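Local coordinates for WlaRA, TDP-fucose-3,4-ketoisomerase (Campylobacter jejuni subsp. jejuni 81116, PDB 5TPV), which is a member of the WxcM-like family of the cupin clan, with a beta-sandwich fold of antiparallel sheets, at residues 123-126 against 127-130. Numbering follows the deposited sequence.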
loop_
_atom_site.group_PDB
_atom_site.type_symbol
_atom_site.label_atom_id
_atom_site.label_comp_id
_atom_site.label_asym_id
_atom_site.label_seq_id
_atom_site.Cartn_x
_atom_site.Cartn_y
_atom_site.Cartn_z
ATOM N N TYR B 123 17.769 -5.640 -21.326
ATOM C CA TYR B 123 18.810 -6.034 -20.386
ATOM C C TYR B 123 20.214 -5.631 -20.825
ATOM O O TYR B 123 21.010 -5.141 -20.038
ATOM C CB TYR B 123 18.725 -7.533 -20.124
ATOM C CG TYR B 123 19.729 -7.984 -19.119
ATOM C CD1 TYR B 123 19.539 -7.701 -17.775
ATOM C CD2 TYR B 123 20.873 -8.700 -19.504
ATOM C CE1 TYR B 123 20.462 -8.096 -16.838
ATOM C CE2 TYR B 123 21.824 -9.088 -18.575
ATOM C CZ TYR B 123 21.606 -8.801 -17.235
ATOM O OH TYR B 123 22.510 -9.218 -16.274
ATOM N N LYS B 124 20.499 -5.834 -22.095
ATOM C CA LYS B 124 21.790 -5.491 -22.687
ATOM C C LYS B 124 22.130 -4.029 -22.387
ATOM O O LYS B 124 23.180 -3.735 -21.816
ATOM C CB LYS B 124 21.808 -5.731 -24.222
ATOM C CG LYS B 124 21.075 -6.958 -24.796
ATOM C CD LYS B 124 21.898 -8.244 -24.784
ATOM C CE LYS B 124 22.935 -8.276 -25.903
ATOM N NZ LYS B 124 24.220 -8.895 -25.467
ATOM N N TYR B 125 21.230 -3.116 -22.749
ATOM C CA TYR B 125 21.411 -1.699 -22.418
ATOM C C TYR B 125 21.311 -1.363 -20.917
ATOM O O TYR B 125 21.976 -0.432 -20.448
ATOM C CB TYR B 125 20.449 -0.833 -23.251
ATOM C CG TYR B 125 20.721 -1.106 -24.711
ATOM C CD1 TYR B 125 21.990 -0.824 -25.241
ATOM C CD2 TYR B 125 19.773 -1.746 -25.520
ATOM C CE1 TYR B 125 22.289 -1.125 -26.548
ATOM C CE2 TYR B 125 20.063 -2.050 -26.837
ATOM C CZ TYR B 125 21.324 -1.730 -27.328
ATOM O OH TYR B 125 21.657 -2.009 -28.612
ATOM N N PHE B 126 20.524 -2.132 -20.165
ATOM C CA PHE B 126 20.599 -2.039 -18.690
ATOM C C PHE B 126 22.043 -2.212 -18.209
ATOM O O PHE B 126 22.543 -1.380 -17.429
ATOM C CB PHE B 126 19.645 -3.014 -17.950
ATOM C CG PHE B 126 19.944 -3.132 -16.468
ATOM C CD1 PHE B 126 19.718 -2.064 -15.623
ATOM C CD2 PHE B 126 20.568 -4.261 -15.954
ATOM C CE1 PHE B 126 20.024 -2.133 -14.274
ATOM C CE2 PHE B 126 20.873 -4.345 -14.615
ATOM C CZ PHE B 126 20.565 -3.289 -13.767
ATOM N N CYS B 127 22.694 -3.281 -18.670
ATOM C CA CYS B 127 24.078 -3.576 -18.244
ATOM C C CYS B 127 25.034 -2.458 -18.662
ATOM O O CYS B 127 25.873 -2.023 -17.882
ATOM C CB CYS B 127 24.579 -4.934 -18.750
ATOM S SG CYS B 127 23.735 -6.406 -18.115
ATOM N N GLU B 128 24.850 -1.930 -19.861
ATOM C CA GLU B 128 25.697 -0.834 -20.367
ATOM C C GLU B 128 25.495 0.420 -19.516
ATOM O O GLU B 128 26.479 1.023 -19.041
ATOM C CB GLU B 128 25.346 -0.572 -21.846
ATOM C CG GLU B 128 26.444 -0.042 -22.764
ATOM C CD GLU B 128 26.030 -0.056 -24.236
ATOM O OE1 GLU B 128 25.271 0.851 -24.679
ATOM O OE2 GLU B 128 26.462 -0.997 -24.950
ATOM N N LEU B 129 24.234 0.832 -19.319
ATOM C CA LEU B 129 23.981 2.059 -18.518
ATOM C C LEU B 129 24.500 1.915 -17.069
ATOM O O LEU B 129 25.167 2.800 -16.492
ATOM C CB LEU B 129 22.502 2.423 -18.558
ATOM C CG LEU B 129 21.943 2.768 -19.961
ATOM C CD1 LEU B 129 20.451 3.055 -19.914
ATOM C CD2 LEU B 129 22.632 3.973 -20.616
ATOM N N LYS B 130 24.279 0.728 -16.516
ATOM C CA LYS B 130 24.691 0.453 -15.142
ATOM C C LYS B 130 26.225 0.386 -15.005
ATOM O O LYS B 130 26.794 1.051 -14.154
ATOM C CB LYS B 130 24.019 -0.858 -14.712
ATOM C CG LYS B 130 24.320 -1.330 -13.303
ATOM C CD LYS B 130 23.479 -0.577 -12.279
ATOM C CE LYS B 130 23.522 -1.349 -10.978
ATOM N NZ LYS B 130 22.785 -0.602 -9.926
#
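One face of the Tyr123 ring carries the sulfur of Cys127, Lys130 CB sits above one face of the Phe126 ring, offset toward its rim, and the edge of the Tyr125 ring has Glu128 beside it. All three pairs belong to the first turns of the helix 123-136, which follows the short strand 119-120 and lies at the surface of the cupin domain. The Cys127 contact is a sulfur-aromatic one: SG stands 3.6 Å from the centroid of the Tyr123 ring, displaced toward the hydroxyl end, where it comes within 3.3 Å of Tyr123 CZ. With SG beside the backbone N of Cys127 (chi1 -65°), the thiol leans back over the preceding turn and meets that ring. The hydroxyl of Tyr123 is hydrogen-bonded to Asp70, and Trp94 makes an edge-to-face contact with the same ring.

Tyr125 and Glu128 leave the helix in one direction, ring and carboxylate planes turned 73° against each other; Glu128 OE1 lies in the ring plane, 3.7 Å from Tyr125 CD1. Phe126 is buried against Ile120 and Met92, and Lys130 NZ is hydrogen-bonded to Met92 O, tying this side of the helix to the domain. Four consecutive i to i+4 backbone bonds hold the turns in step; the straightest runs from Leu129 N to Tyr125 O, 2.8 Å long with an N-H...O angle of 173°.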